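Long-range contacts in putative cell adhesion protein (Parabacteroides distasonis, PDB 3LIU), which probably serves as a pilus (fimbrial) subunit of the FimA/Mfa1 family and takes part in bacterial cell adhesion: residues A[55-63]-A[74-84]; A[114-125]-A[280-288]. All blocks are in the same frame, centred on the assembly; numbering follows the deposited sequence. Where two conformers were deposited one is given.

Interaction 1 packs the two arms of a beta hairpin against each other toward one end of the molecule, whereas interaction 2 joins residues 114-125 to residues 280-288 close to its middle. Their centres are 28 Å apart and their nearest atoms about 9 Å, so neither touches the other. Along the chain they follow in series: the first closes before the second opens. Strand pairing runs between them, from 82-90 through 127-136 and 172-185 to 282-284. One is a local contact built on aromatic rings and a lysine; the other spans 155 residues and is built on two tyrosines. Both are structural packing, with no ligand in either.

Interaction 1 of 2, residues A[55-63]-A[74-84]; sequences GWSVIYTKD and VGPQEVYAGEA
Trp56 and Tyr80 open the aromatic part of this hairpin contact. Tyr80 CB sits over the Trp56 six-membered ring, 3.8 Å from its centroid, and the tyrosine ring turns its edge to the five-membered ring in an offset edge-to-face pair with planes at 72°. The second CH-pi contact is Gln77 on Tyr60: CG lies 3.5 Å from the ring centroid, while the amide stacks nearly flat on the phenol.

Val58 lies between these groups, its CG2 reaching Tyr80 CE2 at 4.0 Å; beyond them Val74 CG2 meets the edge of the Tyr60 ring at CE2, 3.6 Å away.

At one end Lys62, extended beyond CG (chi2 -176°), brings NZ to Gln77 OE1 at 2.6 Å, on a lone pair in the carbonyl plane. At the other end a water links Trp56 NE1 to Glu83 O.

Strand 57-63 bonds its backbone to 45-52, and 74-80 to 16-24; the axes of 57-63 and 74-80 approach to 7.1 Å at 137°, consistent with arms that diverge into facing layers of a transthyretin-like sandwich. Chemically, polar groups close both ends of an apolar row, and one glutamine serves two partners, CG to the ring and OE1 to the amine.

Interaction 2 of 2, residues A[114-125]-A[280-288]; sequences INLSDETLTKGL and HEFYVYENT
Tyr285 drives its phenol into the strand and turn of residues 114-119, where a short edge strand runs into a 3-10 turn and then an inverse gamma turn centred on Glu119. Strand 113-115 pairs with 193-213 and strand 282-284 with 172-185, so the contact ties together two beta sheets of this fimbrillin fold.

A tyrosine suits this place because its ring packs while its hydroxyl bonds. Leu116 CD1 stands 4.0 Å above the centre of one face of the Tyr285 ring, and Ile114 CG1 lies 3.6 Å from Tyr285 CZ. Tyr285 OH donates to Glu119 OE2 at 2.7 Å, using the anti lone pair, with the carboxylate turned nearly square to the ring (82°). Glu119 reaches it because its chain bends at chi2 (-69°); Thr126 OG1 bonds to the same oxygen. Replacing Glu119 by alanine removes the carboxylate and is likely to leave the buried Tyr285 hydroxyl without this acceptor and Lys123 without its salt-bridge partner.

Leu116 has its CG trans to its own nitrogen (chi1 -174°), a torsion that carries the CD1 branch toward the strand, where it meets both the Tyr285 ring and, at 3.6 Å, Tyr283 O.

Tyr283 spreads over the next turn. Leu125 CD1 lies over one face, offset toward the rim, a methyl suiting the flat ring, and Leu121 CD2 approaches Tyr283 OH at 3.6 Å. Behind, Thr120 forms an ST motif, its OG1 accepting from Lys123 N. Lys123 NZ meets Glu119 OE1 at 3.1 Å from above the carboxylate plane, and also bonds to Gly124 O at 2.7 Å.

Interaction 1 of 2, residues A[55-63]-A[74-84]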
loop_
_atom_site.group_PDB
_atom_site.type_symbol
_atom_site.label_atom_id
_atom_site.label_comp_id
_atom_site.label_asym_id
_atom_site.label_seq_id
_atom_site.Cartn_x
_atom_site.Cartn_y
_atom_site.Cartn_z
ATOM N N GLY A 55 -12.920 21.082 -21.142
ATOM C CA GLY A 55 -13.869 19.993 -21.027
ATOM C C GLY A 55 -13.658 18.761 -21.893
ATOM O O GLY A 55 -14.265 17.739 -21.625
ATOM N N TRP A 56 -12.805 18.798 -22.908
ATOM C CA TRP A 56 -12.571 17.572 -23.688
ATOM C C TRP A 56 -11.723 16.599 -22.857
ATOM O O TRP A 56 -11.022 17.007 -21.916
ATOM C CB TRP A 56 -11.910 17.860 -25.032
ATOM C CG TRP A 56 -10.534 18.557 -24.994
ATOM C CD1 TRP A 56 -10.289 19.897 -25.135
ATOM C CD2 TRP A 56 -9.234 17.935 -24.861
ATOM N NE1 TRP A 56 -8.931 20.150 -25.075
ATOM C CE2 TRP A 56 -8.265 18.963 -24.926
ATOM C CE3 TRP A 56 -8.803 16.615 -24.692
ATOM C CZ2 TRP A 56 -6.900 18.715 -24.815
ATOM C CZ3 TRP A 56 -7.437 16.367 -24.584
ATOM C CH2 TRP A 56 -6.505 17.415 -24.645
ATOM N N SER A 57 -11.810 15.309 -23.174
ATOM C CA SER A 57 -10.936 14.334 -22.550
ATOM C C SER A 57 -10.539 13.243 -23.522
ATOM O O SER A 57 -11.308 12.905 -24.431
ATOM C CB SER A 57 -11.611 13.750 -21.323
ATOM O OG SER A 57 -12.796 13.007 -21.629
ATOM N N VAL A 58 -9.325 12.726 -23.342
ATOM C CA VAL A 58 -8.854 11.547 -24.038
ATOM C C VAL A 58 -8.162 10.660 -23.027
ATOM O O VAL A 58 -7.197 11.094 -22.363
ATOM C CB VAL A 58 -7.865 11.894 -25.164
ATOM C CG1 VAL A 58 -7.501 10.657 -25.945
ATOM C CG2 VAL A 58 -8.492 12.913 -26.129
ATOM N N ILE A 59 -8.649 9.431 -22.889
ATOM C CA ILE A 59 -8.046 8.436 -21.979
ATOM C C ILE A 59 -7.766 7.159 -22.732
ATOM O O ILE A 59 -8.614 6.707 -23.495
ATOM C CB ILE A 59 -8.974 8.068 -20.804
ATOM C CG1 ILE A 59 -9.385 9.336 -20.021
ATOM C CG2 ILE A 59 -8.285 7.013 -19.869
ATOM C CD1 ILE A 59 -10.814 9.699 -20.099
ATOM N N TYR A 60 -6.586 6.582 -22.534
ATOM C CA TYR A 60 -6.190 5.380 -23.246
ATOM C C TYR A 60 -5.232 4.548 -22.437
ATOM O O TYR A 60 -4.553 5.055 -21.535
ATOM C CB TYR A 60 -5.535 5.717 -24.584
ATOM C CG TYR A 60 -4.362 6.651 -24.465
ATOM C CD1 TYR A 60 -4.562 8.014 -24.319
ATOM C CD2 TYR A 60 -3.052 6.186 -24.520
ATOM C CE1 TYR A 60 -3.482 8.906 -24.232
ATOM C CE2 TYR A 60 -1.961 7.080 -24.424
ATOM C CZ TYR A 60 -2.209 8.435 -24.260
ATOM O OH TYR A 60 -1.198 9.344 -24.159
ATOM N N THR A 61 -5.139 3.274 -22.798
ATOM C CA THR A 61 -4.225 2.325 -22.140
ATOM C C THR A 61 -3.429 1.574 -23.199
ATOM O O THR A 61 -3.996 1.090 -24.179
ATOM C CB THR A 61 -4.952 1.306 -21.231
ATOM O OG1 THR A 61 -5.614 1.985 -20.166
ATOM C CG2 THR A 61 -3.930 0.293 -20.569
ATOM N N LYS A 62 -2.126 1.501 -23.001
ATOM C CA LYS A 62 -1.211 0.810 -23.892
ATOM C C LYS A 62 -0.185 0.066 -23.070
ATOM O O LYS A 62 0.024 0.327 -21.871
ATOM C CB LYS A 62 -0.472 1.784 -24.826
ATOM C CG LYS A 62 -1.438 2.594 -25.721
ATOM C CD LYS A 62 -0.770 3.491 -26.728
ATOM C CE LYS A 62 -1.813 3.960 -27.777
ATOM N NZ LYS A 62 -1.411 5.240 -28.407
ATOM N N ASP A 63 0.429 -0.908 -23.711
ATOM C CA ASP A 63 1.535 -1.629 -23.089
ATOM C C ASP A 63 2.698 -0.674 -23.064
ATOM O O ASP A 63 2.904 0.123 -24.029
ATOM C CB ASP A 63 1.867 -2.918 -23.870
ATOM C CG ASP A 63 0.835 -4.002 -23.644
ATOM O OD1 ASP A 63 0.000 -3.878 -22.725
ATOM O OD2 ASP A 63 0.844 -4.989 -24.385
ATOM N N VAL A 74 4.859 5.302 -23.709
ATOM C CA VAL A 74 3.568 4.993 -24.326
ATOM C C VAL A 74 3.559 5.711 -25.663
ATOM O O VAL A 74 3.752 6.920 -25.718
ATOM C CB VAL A 74 2.366 5.417 -23.440
ATOM C CG1 VAL A 74 2.404 6.898 -23.132
ATOM C CG2 VAL A 74 1.051 5.048 -24.102
ATOM N N GLY A 75 3.341 4.956 -26.742
ATOM C CA GLY A 75 3.529 5.414 -28.123
ATOM C C GLY A 75 2.565 6.505 -28.480
ATOM O O GLY A 75 1.597 6.725 -27.750
ATOM N N PRO A 76 2.821 7.199 -29.601
ATOM C CA PRO A 76 2.016 8.362 -29.913
ATOM C C PRO A 76 0.550 8.043 -29.892
ATOM O O PRO A 76 0.152 6.994 -30.361
ATOM C CB PRO A 76 2.472 8.731 -31.321
ATOM C CG PRO A 76 3.889 8.395 -31.309
ATOM C CD PRO A 76 3.928 7.060 -30.562
ATOM N N GLN A 77 -0.241 8.951 -29.343
ATOM C CA GLN A 77 -1.677 8.799 -29.308
ATOM C C GLN A 77 -2.279 10.101 -29.758
ATOM O O GLN A 77 -1.782 11.155 -29.399
ATOM C CB GLN A 77 -2.117 8.511 -27.887
ATOM C CG GLN A 77 -3.611 8.582 -27.652
ATOM C CD GLN A 77 -4.337 7.396 -28.219
ATOM O OE1 GLN A 77 -3.750 6.325 -28.428
ATOM N NE2 GLN A 77 -5.630 7.578 -28.473
ATOM N N GLU A 78 -3.355 10.045 -30.534
ATOM C CA GLU A 78 -4.042 11.274 -30.909
ATOM C C GLU A 78 -4.794 11.878 -29.715
ATOM O O GLU A 78 -5.441 11.165 -28.969
ATOM C CB GLU A 78 -5.010 11.052 -32.074
ATOM C CG GLU A 78 -5.329 12.342 -32.815
ATOM C CD GLU A 78 -6.604 12.221 -33.613
ATOM O OE1 GLU A 78 -6.602 11.465 -34.606
ATOM O OE2 GLU A 78 -7.613 12.864 -33.237
ATOM N N VAL A 79 -4.698 13.194 -29.582
ATOM C CA VAL A 79 -5.329 13.961 -28.507
ATOM C C VAL A 79 -5.730 15.304 -29.146
ATOM O O VAL A 79 -5.644 15.447 -30.366
ATOM C CB VAL A 79 -4.355 14.145 -27.284
ATOM C CG1 VAL A 79 -3.986 12.796 -26.660
ATOM C CG2 VAL A 79 -3.089 14.874 -27.663
ATOM N N TYR A 80 -6.208 16.263 -28.362
ATOM C CA TYR A 80 -6.495 17.619 -28.885
ATOM C C TYR A 80 -5.480 18.651 -28.415
ATOM O O TYR A 80 -4.791 18.451 -27.396
ATOM C CB TYR A 80 -7.915 18.070 -28.503
ATOM C CG TYR A 80 -9.006 17.097 -28.962
ATOM C CD1 TYR A 80 -9.415 17.062 -30.293
ATOM C CD2 TYR A 80 -9.617 16.221 -28.063
ATOM C CE1 TYR A 80 -10.405 16.185 -30.726
ATOM C CE2 TYR A 80 -10.614 15.333 -28.488
ATOM C CZ TYR A 80 -11.001 15.324 -29.824
ATOM O OH TYR A 80 -11.976 14.452 -30.262
ATOM N N ALA A 81 -5.365 19.752 -29.167
ATOM C CA ALA A 81 -4.459 20.820 -28.775
ATOM C C ALA A 81 -5.050 21.635 -27.621
ATOM O O ALA A 81 -6.254 21.691 -27.440
ATOM C CB ALA A 81 -4.125 21.715 -29.939
ATOM N N GLY A 82 -4.179 22.282 -26.850
ATOM C CA GLY A 82 -4.618 23.132 -25.743
ATOM C C GLY A 82 -4.013 22.732 -24.429
ATOM O O GLY A 82 -3.251 21.734 -24.323
ATOM N N GLU A 83 -4.314 23.543 -23.417
ATOM C CA GLU A 83 -3.857 23.271 -22.081
ATOM C C GLU A 83 -4.635 22.086 -21.546
ATOM O O GLU A 83 -5.829 21.988 -21.770
ATOM C CB GLU A 83 -4.018 24.482 -21.160
ATOM C CG GLU A 83 -3.284 24.292 -19.836
ATOM C CD GLU A 83 -3.227 25.561 -18.983
ATOM O OE1 GLU A 83 -3.694 26.640 -19.435
ATOM O OE2 GLU A 83 -2.713 25.464 -17.856
ATOM N N ALA A 84 -3.927 21.177 -20.874
ATOM C CA ALA A 84 -4.525 19.975 -20.337
ATOM C C ALA A 84 -3.866 19.521 -19.050
ATOM O O ALA A 84 -2.696 19.836 -18.767
ATOM C CB ALA A 84 -4.506 18.839 -21.381
HETATM O O HOH W 1 -7.770 22.678 -23.840
HETATM O O HOH W 2 1.048 8.548 -25.596
HETATM O O HOH W 3 3.409 1.802 -26.015
#

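Interaction 2 of 2, residues A[114-125]-A[280-288]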
loop_
_atom_site.group_PDB
_atom_site.type_symbol
_atom_site.label_atom_id
_atom_site.label_comp_id
_atom_site.label_asym_id
_atom_site.label_seq_id
_atom_site.Cartn_x
_atom_site.Cartn_y
_atom_site.Cartn_z
ATOM N N ILE A 114 -9.515 1.568 -6.622
ATOM C CA ILE A 114 -8.800 0.314 -6.983
ATOM C C ILE A 114 -8.988 -0.706 -5.831
ATOM O O ILE A 114 -9.312 -0.307 -4.694
ATOM C CB ILE A 114 -7.278 0.561 -7.340
ATOM C CG1 ILE A 114 -6.568 1.300 -6.204
ATOM C CG2 ILE A 114 -7.182 1.212 -8.761
ATOM C CD1 ILE A 114 -4.982 1.627 -6.386
ATOM N N ASN A 115 -8.800 -1.997 -6.130
ATOM C CA ASN A 115 -9.099 -3.098 -5.209
ATOM C C ASN A 115 -7.853 -3.913 -4.897
ATOM O O ASN A 115 -7.093 -4.292 -5.792
ATOM C CB ASN A 115 -10.172 -3.995 -5.794
ATOM C CG ASN A 115 -11.412 -3.229 -6.145
ATOM O OD1 ASN A 115 -12.159 -2.782 -5.250
ATOM N ND2 ASN A 115 -11.631 -3.028 -7.446
ATOM N N LEU A 116 -7.636 -4.135 -3.614
ATOM C CA LEU A 116 -6.366 -4.686 -3.101
ATOM C C LEU A 116 -6.095 -6.073 -3.629
ATOM O O LEU A 116 -4.964 -6.394 -3.921
ATOM C CB LEU A 116 -6.335 -4.673 -1.559
ATOM C CG LEU A 116 -4.998 -5.101 -0.932
ATOM C CD1 LEU A 116 -3.814 -4.209 -1.437
ATOM C CD2 LEU A 116 -5.046 -5.033 0.641
ATOM N N SER A 117 -7.152 -6.862 -3.820
ATOM C CA SER A 117 -7.010 -8.204 -4.293
ATOM C C SER A 117 -6.429 -8.290 -5.715
ATOM O O SER A 117 -5.972 -9.375 -6.097
ATOM C CB SER A 117 -8.375 -8.961 -4.195
ATOM O OG SER A 117 -9.324 -8.345 -5.051
ATOM N N ASP A 118 -6.447 -7.185 -6.485
ATOM C CA ASP A 118 -5.733 -7.117 -7.742
ATOM C C ASP A 118 -4.244 -6.875 -7.611
ATOM O O ASP A 118 -3.555 -6.998 -8.619
ATOM C CB ASP A 118 -6.243 -5.996 -8.652
ATOM C CG ASP A 118 -7.681 -6.208 -9.113
ATOM O OD1 ASP A 118 -8.078 -7.352 -9.250
ATOM O OD2 ASP A 118 -8.383 -5.226 -9.337
ATOM N N GLU A 119 -3.733 -6.513 -6.431
ATOM C CA GLU A 119 -2.306 -6.083 -6.341
ATOM C C GLU A 119 -1.319 -7.245 -6.178
ATOM O O GLU A 119 -0.878 -7.553 -5.083
ATOM C CB GLU A 119 -2.109 -5.054 -5.230
ATOM C CG GLU A 119 -3.021 -3.842 -5.340
ATOM C CD GLU A 119 -2.692 -2.919 -6.526
ATOM O OE1 GLU A 119 -1.705 -3.155 -7.286
ATOM O OE2 GLU A 119 -3.465 -1.963 -6.719
ATOM N N THR A 120 -0.990 -7.867 -7.293
ATOM C CA THR A 120 0.012 -8.935 -7.365
ATOM C C THR A 120 1.205 -8.530 -8.226
ATOM O O THR A 120 1.120 -7.627 -9.069
ATOM C CB THR A 120 -0.595 -10.188 -7.993
ATOM O OG1 THR A 120 -0.962 -9.871 -9.340
ATOM C CG2 THR A 120 -1.861 -10.640 -7.194
ATOM N N LEU A 121 2.324 -9.213 -8.026
ATOM C CA LEU A 121 3.479 -8.974 -8.848
ATOM C C LEU A 121 3.154 -9.416 -10.263
ATOM O O LEU A 121 3.642 -8.849 -11.182
ATOM C CB LEU A 121 4.741 -9.638 -8.287
ATOM C CG LEU A 121 5.187 -9.181 -6.909
ATOM C CD1 LEU A 121 6.506 -9.863 -6.539
ATOM C CD2 LEU A 121 5.296 -7.641 -6.847
ATOM N N THR A 122 2.265 -10.372 -10.457
ATOM C CA THR A 122 1.874 -10.709 -11.848
ATOM C C THR A 122 1.178 -9.595 -12.595
ATOM O O THR A 122 1.536 -9.321 -13.722
ATOM C CB THR A 122 1.046 -11.981 -11.936
ATOM O OG1 THR A 122 1.770 -13.018 -11.284
ATOM C CG2 THR A 122 0.829 -12.372 -13.393
ATOM N N LYS A 123 0.211 -8.913 -11.974
ATOM C CA LYS A 123 -0.367 -7.706 -12.597
ATOM C C LYS A 123 0.664 -6.597 -12.728
ATOM O O LYS A 123 0.657 -5.804 -13.703
ATOM C CB LYS A 123 -1.541 -7.164 -11.791
ATOM C CG LYS A 123 -2.093 -5.831 -12.372
ATOM C CD LYS A 123 -3.323 -5.368 -11.627
ATOM C CE LYS A 123 -2.962 -4.737 -10.262
ATOM N NZ LYS A 123 -2.253 -3.493 -10.335
ATOM N N GLY A 124 1.554 -6.529 -11.739
ATOM C CA GLY A 124 2.282 -5.298 -11.499
ATOM C C GLY A 124 1.482 -4.494 -10.490
ATOM O O GLY A 124 0.261 -4.523 -10.485
ATOM N N LEU A 125 2.171 -3.795 -9.606
ATOM C CA LEU A 125 1.521 -3.013 -8.562
ATOM C C LEU A 125 1.015 -1.707 -9.163
ATOM O O LEU A 125 1.675 -1.100 -10.007
ATOM C CB LEU A 125 2.508 -2.717 -7.434
ATOM C CG LEU A 125 3.058 -3.963 -6.744
ATOM C CD1 LEU A 125 4.029 -3.585 -5.683
ATOM C CD2 LEU A 125 1.884 -4.764 -6.129
ATOM N N HIS A 280 8.721 -11.690 4.879
ATOM C CA HIS A 280 7.737 -11.789 3.838
ATOM C C HIS A 280 6.966 -10.465 3.782
ATOM O O HIS A 280 6.430 -9.980 4.800
ATOM C CB HIS A 280 6.769 -12.929 4.118
ATOM C CG HIS A 280 5.660 -13.004 3.134
ATOM N ND1 HIS A 280 5.809 -13.596 1.896
ATOM C CD2 HIS A 280 4.404 -12.501 3.170
ATOM C CE1 HIS A 280 4.672 -13.489 1.231
ATOM N NE2 HIS A 280 3.808 -12.821 1.974
ATOM N N GLU A 281 6.892 -9.882 2.604
ATOM C CA GLU A 281 6.242 -8.572 2.473
ATOM C C GLU A 281 4.746 -8.726 2.184
ATOM O O GLU A 281 4.374 -9.553 1.355
ATOM C CB GLU A 281 6.890 -7.755 1.374
ATOM C CG GLU A 281 8.258 -7.243 1.755
ATOM C CD GLU A 281 8.966 -6.515 0.620
ATOM O OE1 GLU A 281 8.361 -5.644 -0.067
ATOM O OE2 GLU A 281 10.149 -6.810 0.429
ATOM N N PHE A 282 3.915 -7.946 2.897
ATOM C CA PHE A 282 2.484 -7.881 2.671
ATOM C C PHE A 282 2.187 -6.519 2.083
ATOM O O PHE A 282 2.677 -5.520 2.596
ATOM C CB PHE A 282 1.711 -7.985 4.014
ATOM C CG PHE A 282 1.876 -9.321 4.720
ATOM C CD1 PHE A 282 1.189 -10.449 4.285
ATOM C CD2 PHE A 282 2.743 -9.455 5.787
ATOM C CE1 PHE A 282 1.341 -11.701 4.955
ATOM C CE2 PHE A 282 2.897 -10.687 6.437
ATOM C CZ PHE A 282 2.180 -11.802 6.018
ATOM N N TYR A 283 1.315 -6.479 1.076
ATOM C CA TYR A 283 0.936 -5.271 0.410
ATOM C C TYR A 283 -0.460 -4.840 0.836
ATOM O O TYR A 283 -1.409 -5.640 0.838
ATOM C CB TYR A 283 0.961 -5.448 -1.118
ATOM C CG TYR A 283 2.256 -5.905 -1.716
ATOM C CD1 TYR A 283 3.488 -5.403 -1.250
ATOM C CD2 TYR A 283 2.276 -6.833 -2.752
ATOM C CE1 TYR A 283 4.694 -5.851 -1.778
ATOM C CE2 TYR A 283 3.472 -7.247 -3.313
ATOM C CZ TYR A 283 4.672 -6.746 -2.833
ATOM O OH TYR A 283 5.867 -7.175 -3.365
ATOM N N VAL A 284 -0.579 -3.549 1.153
ATOM C CA VAL A 284 -1.815 -3.011 1.700
ATOM C C VAL A 284 -1.973 -1.620 1.110
ATOM O O VAL A 284 -0.988 -1.037 0.611
ATOM C CB VAL A 284 -1.790 -2.930 3.286
ATOM C CG1 VAL A 284 -1.671 -4.285 3.917
ATOM C CG2 VAL A 284 -0.660 -2.036 3.781
ATOM N N TYR A 285 -3.183 -1.074 1.167
ATOM C CA TYR A 285 -3.399 0.326 0.781
ATOM C C TYR A 285 -3.237 1.220 2.027
ATOM O O TYR A 285 -3.100 0.731 3.176
ATOM C CB TYR A 285 -4.781 0.538 0.118
ATOM C CG TYR A 285 -4.990 -0.083 -1.267
ATOM C CD1 TYR A 285 -3.988 -0.070 -2.228
ATOM C CD2 TYR A 285 -6.217 -0.633 -1.622
ATOM C CE1 TYR A 285 -4.175 -0.599 -3.477
ATOM C CE2 TYR A 285 -6.423 -1.172 -2.920
ATOM C CZ TYR A 285 -5.407 -1.159 -3.814
ATOM O OH TYR A 285 -5.525 -1.705 -5.066
ATOM N N GLU A 286 -3.316 2.528 1.807
ATOM C CA GLU A 286 -3.188 3.471 2.913
ATOM C C GLU A 286 -4.293 3.284 3.923
ATOM O O GLU A 286 -5.448 3.005 3.583
ATOM C CB GLU A 286 -3.199 4.931 2.440
ATOM C CG GLU A 286 -2.052 5.293 1.505
ATOM C CD GLU A 286 -1.834 6.796 1.363
ATOM O OE1 GLU A 286 -2.841 7.531 1.246
ATOM O OE2 GLU A 286 -0.645 7.221 1.293
ATOM N N ASN A 287 -3.899 3.411 5.176
ATOM C CA ASN A 287 -4.796 3.498 6.297
ATOM C C ASN A 287 -4.137 4.312 7.428
ATOM O O ASN A 287 -3.166 3.862 8.059
ATOM C CB ASN A 287 -5.161 2.116 6.803
ATOM C CG ASN A 287 -6.191 2.171 7.930
ATOM O OD1 ASN A 287 -6.642 3.250 8.288
ATOM N ND2 ASN A 287 -6.519 1.019 8.523
ATOM N N THR A 288 -4.610 5.524 7.600
ATOM C CA THR A 288 -4.195 6.393 8.694
ATOM C C THR A 288 -5.352 6.678 9.597
ATOM O O THR A 288 -5.163 7.013 10.757
ATOM C CB THR A 288 -3.607 7.738 8.196
ATOM O OG1 THR A 288 -4.635 8.523 7.588
ATOM C CG2 THR A 288 -2.487 7.457 7.184
#